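Local coordinates for protein precorrin-3 methylase (Rhodobacter capsulatus, PDB 3NUT) that probably transfers methyl groups from S-adenosyl-L-methionine to a precorrin intermediate on the pathway to adenosylcobalamin, at residues V63-L72 with F92-L102. Numbering follows the deposited sequence.
With SAH (S-adenosyl-L-homocysteine), chain E.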
ATOM      1  N   VAL A  63       0.630   4.083  18.948  1.00 45.93           N
ATOM      2  CA  VAL A  63       1.779   4.892  18.565  1.00 45.97           C
ATOM      3  C   VAL A  63       2.117   5.927  19.652  1.00 46.06           C
ATOM      4  O   VAL A  63       1.307   6.795  19.937  1.00 46.05           O
ATOM      5  CB  VAL A  63       1.544   5.610  17.218  1.00 45.77           C
ATOM      6  CG1 VAL A  63       2.673   6.585  16.944  1.00 46.35           C
ATOM      7  CG2 VAL A  63       1.403   4.609  16.070  1.00 44.79           C
ATOM      8  N   GLU A  64       3.307   5.829  20.248  1.00 45.97           N
ATOM      9  CA  GLU A  64       3.783   6.824  21.239  1.00 46.72           C
ATOM     10  C   GLU A  64       5.248   7.246  20.977  1.00 45.47           C
ATOM     11  O   GLU A  64       6.082   6.418  20.599  1.00 45.67           O
ATOM     12  CB  GLU A  64       3.568   6.327  22.698  1.00 47.02           C
ATOM     13  CG  GLU A  64       4.367   7.081  23.840  1.00 50.81           C
ATOM     14  CD  GLU A  64       3.786   8.466  24.284  1.00 55.60           C
ATOM     15  OE1 GLU A  64       4.120   9.527  23.671  1.00 55.14           O
ATOM     16  OE2 GLU A  64       3.028   8.495  25.297  1.00 57.37           O
ATOM     17  N   LEU A  65       5.542   8.529  21.183  1.00 44.38           N
ATOM     18  CA  LEU A  65       6.883   9.058  20.980  1.00 43.51           C
ATOM     19  C   LEU A  65       7.938   8.523  21.956  1.00 42.76           C
ATOM     20  O   LEU A  65       9.088   8.373  21.559  1.00 42.58           O
ATOM     21  CB  LEU A  65       6.895  10.598  20.945  1.00 43.53           C
ATOM     22  CG  LEU A  65       6.061  11.334  19.858  1.00 45.44           C
ATOM     23  CD1 LEU A  65       6.419  12.835  19.765  1.00 44.62           C
ATOM     24  CD2 LEU A  65       6.108  10.699  18.449  1.00 43.52           C
ATOM     25  N   ASP A  66       7.536   8.208  23.193  1.00 41.50           N
ATOM     26  CA  ASP A  66       8.466   7.878  24.288  1.00 40.94           C
ATOM     27  C   ASP A  66       9.211   6.551  24.114  1.00 40.19           C
ATOM     28  O   ASP A  66      10.358   6.399  24.557  1.00 40.50           O
ATOM     29  CB  ASP A  66       7.731   7.850  25.643  1.00 41.10           C
ATOM     30  CG  ASP A  66       7.736   9.206  26.364  1.00 43.18           C
ATOM     31  OD1 ASP A  66       8.092  10.236  25.739  1.00 43.75           O
ATOM     32  OD2 ASP A  66       7.360   9.236  27.572  1.00 45.27           O
ATOM     33  N   ARG A  67       8.542   5.576  23.526  1.00 38.50           N
ATOM     34  CA  ARG A  67       9.207   4.350  23.169  1.00 38.32           C
ATOM     35  C   ARG A  67      10.212   4.579  22.039  1.00 36.67           C
ATOM     36  O   ARG A  67      11.241   3.933  22.004  1.00 36.76           O
ATOM     37  CB  ARG A  67       8.180   3.288  22.751  1.00 38.78           C
ATOM     38  CG  ARG A  67       7.293   3.771  21.623  1.00 41.17           C
ATOM     39  CD  ARG A  67       5.895   3.201  21.732  1.00 45.50           C
ATOM     40  NE  ARG A  67       5.701   2.073  20.823  1.00 45.96           N
ATOM     41  CZ  ARG A  67       4.592   1.341  20.781  1.00 45.78           C
ATOM     42  NH1 ARG A  67       3.594   1.632  21.627  1.00 43.28           N
ATOM     43  NH2 ARG A  67       4.493   0.311  19.924  1.00 41.20           N
ATOM     44  N   ALA A  68       9.909   5.485  21.119  1.00 35.29           N
ATOM     45  CA  ALA A  68      10.810   5.761  20.002  1.00 34.76           C
ATOM     46  C   ALA A  68      12.075   6.439  20.496  1.00 34.33           C
ATOM     47  O   ALA A  68      13.158   6.076  20.082  1.00 35.23           O
ATOM     48  CB  ALA A  68      10.118   6.600  18.937  1.00 34.77           C
ATOM     49  N   THR A  69      11.927   7.403  21.403  1.00 33.63           N
ATOM     50  CA  THR A  69      13.048   8.046  22.085  1.00 33.18           C
ATOM     51  C   THR A  69      13.883   6.997  22.823  1.00 33.14           C
ATOM     52  O   THR A  69      15.127   7.010  22.796  1.00 32.67           O
ATOM     53  CB  THR A  69      12.518   9.146  23.072  1.00 33.75           C
ATOM     54  OG1 THR A  69      11.695  10.087  22.349  1.00 33.11           O
ATOM     55  CG2 THR A  69      13.652   9.880  23.780  1.00 30.64           C
ATOM     56  N   HIS A  70      13.197   6.063  23.471  1.00 32.76           N
ATOM     57  CA  HIS A  70      13.902   5.034  24.207  1.00 32.57           C
ATOM     58  C   HIS A  70      14.663   4.121  23.260  1.00 31.84           C
ATOM     59  O   HIS A  70      15.795   3.722  23.560  1.00 31.78           O
ATOM     60  CB  HIS A  70      12.927   4.228  25.046  1.00 33.22           C
ATOM     61  CG  HIS A  70      13.562   3.098  25.794  1.00 34.47           C
ATOM     62  ND1 HIS A  70      12.965   1.858  25.911  1.00 34.62           N
ATOM     63  CD2 HIS A  70      14.729   3.024  26.476  1.00 33.07           C
ATOM     64  CE1 HIS A  70      13.737   1.074  26.643  1.00 35.71           C
ATOM     65  NE2 HIS A  70      14.815   1.755  26.994  1.00 34.89           N
ATOM     66  N   ALA A  71      14.033   3.796  22.135  1.00 30.66           N
ATOM     67  CA  ALA A  71      14.677   3.029  21.088  1.00 30.72           C
ATOM     68  C   ALA A  71      15.975   3.722  20.631  1.00 30.60           C
ATOM     69  O   ALA A  71      17.004   3.076  20.472  1.00 29.15           O
ATOM     70  CB  ALA A  71      13.725   2.853  19.911  1.00 30.61           C
ATOM     71  N   LEU A  72      15.905   5.046  20.432  1.00 30.83           N
ATOM     72  CA  LEU A  72      17.073   5.823  20.031  1.00 31.67           C
ATOM     73  C   LEU A  72      18.161   5.772  21.089  1.00 32.09           C
ATOM     74  O   LEU A  72      19.347   5.711  20.754  1.00 32.73           O
ATOM     75  CB  LEU A  72      16.709   7.279  19.740  1.00 31.65           C
ATOM     76  CG  LEU A  72      15.797   7.663  18.582  1.00 30.32           C
ATOM     77  CD1 LEU A  72      15.532   9.149  18.713  1.00 28.00           C
ATOM     78  CD2 LEU A  72      16.465   7.360  17.238  1.00 30.31           C
ATOM     79  N   PHE A  92       0.179   4.850   9.171  1.00 29.13           N
ATOM     80  CA  PHE A  92      -0.447   5.114  10.490  1.00 28.98           C
ATOM     81  C   PHE A  92       0.207   4.260  11.569  1.00 28.17           C
ATOM     82  O   PHE A  92      -0.469   3.471  12.231  1.00 28.44           O
ATOM     83  CB  PHE A  92      -1.964   4.858  10.434  1.00 28.58           C
ATOM     84  CG  PHE A  92      -2.631   5.563   9.294  1.00 30.05           C
ATOM     85  CD1 PHE A  92      -2.467   6.955   9.128  1.00 30.10           C
ATOM     86  CD2 PHE A  92      -3.402   4.853   8.376  1.00 30.25           C
ATOM     87  CE1 PHE A  92      -3.053   7.617   8.060  1.00 30.13           C
ATOM     88  CE2 PHE A  92      -4.005   5.508   7.302  1.00 30.19           C
ATOM     89  CZ  PHE A  92      -3.822   6.892   7.134  1.00 30.00           C
ATOM     90  N   ALA A  93       1.531   4.404  11.712  1.00 27.22           N
ATOM     91  CA  ALA A  93       2.337   3.477  12.516  1.00 25.70           C
ATOM     92  C   ALA A  93       3.618   4.121  13.001  1.00 25.66           C
ATOM     93  O   ALA A  93       3.712   5.339  13.054  1.00 26.10           O
ATOM     94  CB  ALA A  93       2.603   2.155  11.738  1.00 24.75           C
ATOM     95  N   MET A  94       4.606   3.306  13.362  1.00 25.95           N
ATOM     96  CA  MET A  94       5.719   3.768  14.181  1.00 26.29           C
ATOM     97  C   MET A  94       6.862   4.525  13.449  1.00 25.99           C
ATOM     98  O   MET A  94       7.658   5.225  14.095  1.00 26.13           O
ATOM     99  CB  MET A  94       6.275   2.594  15.004  1.00 26.65           C
ATOM    100  CG  MET A  94       5.518   2.307  16.305  1.00 27.11           C
ATOM    101  SD  MET A  94       5.554   3.695  17.482  1.00 34.49           S
ATOM    102  CE  MET A  94       7.301   3.872  17.789  1.00 27.89           C
ATOM    103  N   ALA A  95       6.958   4.386  12.132  1.00 25.78           N
ATOM    104  CA  ALA A  95       8.030   5.053  11.399  1.00 26.92           C
ATOM    105  C   ALA A  95       7.958   6.580  11.560  1.00 27.69           C
ATOM    106  O   ALA A  95       8.977   7.218  11.873  1.00 27.95           O
ATOM    107  CB  ALA A  95       8.066   4.639   9.938  1.00 25.90           C
ATOM    108  N   SER A  96       6.759   7.141  11.365  1.00 28.34           N
ATOM    109  CA  SER A  96       6.464   8.559  11.630  1.00 29.49           C
ATOM    110  C   SER A  96       6.885   9.069  13.014  1.00 29.13           C
ATOM    111  O   SER A  96       7.556  10.100  13.136  1.00 29.01           O
ATOM    112  CB  SER A  96       4.959   8.807  11.508  1.00 30.27           C
ATOM    113  OG  SER A  96       4.688   9.571  10.358  1.00 34.91           O
ATOM    114  N   ALA A  97       6.434   8.351  14.036  1.00 28.04           N
ATOM    115  CA  ALA A  97       6.735   8.647  15.414  1.00 27.65           C
ATOM    116  C   ALA A  97       8.227   8.603  15.712  1.00 27.81           C
ATOM    117  O   ALA A  97       8.714   9.376  16.522  1.00 27.29           O
ATOM    118  CB  ALA A  97       6.028   7.658  16.305  1.00 27.88           C
ATOM    119  N   LEU A  98       8.946   7.679  15.084  1.00 27.79           N
ATOM    120  CA  LEU A  98      10.396   7.627  15.268  1.00 26.91           C
ATOM    121  C   LEU A  98      11.046   8.909  14.748  1.00 26.63           C
ATOM    122  O   LEU A  98      11.947   9.459  15.402  1.00 26.21           O
ATOM    123  CB  LEU A  98      11.022   6.380  14.616  1.00 26.23           C
ATOM    124  CG  LEU A  98      12.562   6.311  14.553  1.00 25.11           C
ATOM    125  CD1 LEU A  98      13.153   6.239  15.964  1.00 20.92           C
ATOM    126  CD2 LEU A  98      13.049   5.127  13.700  1.00 22.49           C
ATOM    127  N   PHE A  99      10.589   9.380  13.596  1.00 26.39           N
ATOM    128  CA  PHE A  99      11.141  10.593  13.007  1.00 27.56           C
ATOM    129  C   PHE A  99      10.682  11.829  13.773  1.00 29.14           C
ATOM    130  O   PHE A  99      11.453  12.800  13.905  1.00 29.23           O
ATOM    131  CB  PHE A  99      10.878  10.685  11.503  1.00 26.40           C
ATOM    132  CG  PHE A  99      11.537   9.582  10.740  1.00 26.24           C
ATOM    133  CD1 PHE A  99      12.914   9.478  10.717  1.00 24.12           C
ATOM    134  CD2 PHE A  99      10.782   8.606  10.093  1.00 23.62           C
ATOM    135  CE1 PHE A  99      13.530   8.440  10.038  1.00 25.80           C
ATOM    136  CE2 PHE A  99      11.392   7.579   9.422  1.00 22.49           C
ATOM    137  CZ  PHE A  99      12.749   7.475   9.393  1.00 25.60           C
ATOM    138  N   GLU A 100       9.470  11.771  14.326  1.00 29.73           N
ATOM    139  CA  GLU A 100       9.082  12.763  15.343  1.00 31.27           C
ATOM    140  C   GLU A 100       9.953  12.763  16.612  1.00 30.82           C
ATOM    141  O   GLU A 100      10.347  13.832  17.059  1.00 30.95           O
ATOM    142  CB  GLU A 100       7.606  12.681  15.716  1.00 31.72           C
ATOM    143  CG  GLU A 100       6.708  13.230  14.649  1.00 36.59           C
ATOM    144  CD  GLU A 100       5.226  12.930  14.900  1.00 41.53           C
ATOM    145  OE1 GLU A 100       4.677  12.061  14.182  1.00 40.37           O
ATOM    146  OE2 GLU A 100       4.629  13.584  15.798  1.00 43.12           O
ATOM    147  N   ALA A 101      10.241  11.604  17.194  1.00 29.30           N
ATOM    148  CA  ALA A 101      11.124  11.576  18.349  1.00 29.10           C
ATOM    149  C   ALA A 101      12.539  12.058  18.002  1.00 28.93           C
ATOM    150  O   ALA A 101      13.157  12.726  18.787  1.00 28.91           O
ATOM    151  CB  ALA A 101      11.172  10.193  18.965  1.00 28.99           C
ATOM    152  N   LEU A 102      13.032  11.704  16.814  1.00 29.20           N
ATOM    153  CA  LEU A 102      14.299  12.195  16.326  1.00 28.83           C
ATOM    154  C   LEU A 102      14.364  13.731  16.159  1.00 29.51           C
ATOM    155  O   LEU A 102      15.300  14.382  16.638  1.00 30.17           O
ATOM    156  CB  LEU A 102      14.693  11.464  15.032  1.00 28.19           C
ATOM    157  CG  LEU A 102      15.992  11.952  14.372  1.00 25.92           C
ATOM    158  CD1 LEU A 102      17.218  11.538  15.193  1.00 22.26           C
ATOM    159  CD2 LEU A 102      16.094  11.489  12.911  1.00 21.56           C
TER
HETATM  160  N   SAH E1501       0.557  -0.092   9.928  1.00 37.11           N
HETATM  161  CA  SAH E1501      -0.779  -0.756   9.822  1.00 37.66           C
HETATM  162  CB  SAH E1501      -1.909   0.227  10.165  1.00 38.01           C
HETATM  163  CG  SAH E1501      -1.988   0.486  11.670  1.00 41.03           C
HETATM  164  SD  SAH E1501      -3.564   1.117  12.196  1.00 46.62           S
HETATM  165  C   SAH E1501      -0.884  -1.197   8.408  1.00 37.20           C
HETATM  166  O   SAH E1501      -0.021  -0.741   7.670  1.00 37.07           O
HETATM  167  OXT SAH E1501      -1.757  -1.965   7.956  1.00 36.04           O
HETATM  168  C5' SAH E1501      -4.425  -0.369  12.659  1.00 45.29           C
HETATM  169  C4' SAH E1501      -5.700  -0.564  11.813  1.00 44.43           C
HETATM  170  O4' SAH E1501      -5.353  -1.210  10.581  1.00 43.89           O
HETATM  171  C3' SAH E1501      -6.807  -1.437  12.422  1.00 43.67           C
HETATM  172  O3' SAH E1501      -7.783  -0.710  13.182  1.00 46.00           O
HETATM  173  C2' SAH E1501      -7.487  -2.028  11.205  1.00 42.87           C
HETATM  174  O2' SAH E1501      -8.403  -1.094  10.595  1.00 41.92           O
HETATM  175  C1' SAH E1501      -6.332  -2.202  10.239  1.00 41.15           C
HETATM  176  N9  SAH E1501      -5.768  -3.572  10.299  1.00 38.13           N
HETATM  177  C8  SAH E1501      -4.550  -3.932  10.749  1.00 37.86           C
HETATM  178  N7  SAH E1501      -4.384  -5.285  10.627  1.00 38.37           N
HETATM  179  C5  SAH E1501      -5.512  -5.811  10.087  1.00 35.89           C
HETATM  180  C6  SAH E1501      -6.016  -7.158   9.678  1.00 38.11           C
HETATM  181  N6  SAH E1501      -5.272  -8.284   9.825  1.00 38.31           N
HETATM  182  N1  SAH E1501      -7.265  -7.251   9.155  1.00 36.38           N
HETATM  183  C2  SAH E1501      -8.039  -6.156   8.997  1.00 36.43           C
HETATM  184  N3  SAH E1501      -7.640  -4.910   9.346  1.00 36.76           N
HETATM  185  C4  SAH E1501      -6.416  -4.674   9.886  1.00 36.77           C
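A68 is the knob of this helix pair: its CB drops into a hollow edged by M94, A97, L98 and A101, lying 3.7 Å from A101 CB. Methyl meeting methyl lets the axes of 65-72 and 94-102 close to 8.3 Å, crossing at -68°. A101 is a bump in its turn, its CB pushed up beside T69 OG1, whose hydroxyl hydrogen-bonds to L65 O from above the carbonyl plane; the same oxygen also accepts T69 N. Flanking the knob, L72 reaches down one side, CD2 against L98 CD1 at 3.7 Å and CD1 over the backbone around L102 N. At the other end L65 hooks CD2 into the groove between A97 and E100, 3.5 Å from A97 O, its side chain nearly perpendicular to that of E100. V63, with CG1 anti to the backbone N (chi1 172°), sets that methyl on A97 CB at 3.6 Å and CG2 against the backbone of A93. Both helices pack on the parallel sheet of the tetrapyrrole methylase N-terminal half: M94 and A71 both touch V83 of strand 80-85, and L98 reaches strands 10-15 and 113-116. The loop leading into 94-102 belongs to the S-adenosyl-L-homocysteine pocket, where A93 CB lies 3.5 Å from the ligand's amino N and F92 O faces its CG. M94 itself, bent at chi2 and chi3, curls back under R67, which lays CG near the M94 methyl and NE 3.7 Å from SD; this buried NE has no hydrogen-bond partner. With an alanine here the chain beyond CB would be gone, which would probably open a gap over M94 SD and weaken the hold on its methyl, then left mainly to A68 and E64 O. Across the other surface of 94-102, F99 meets W242 of the second subunit.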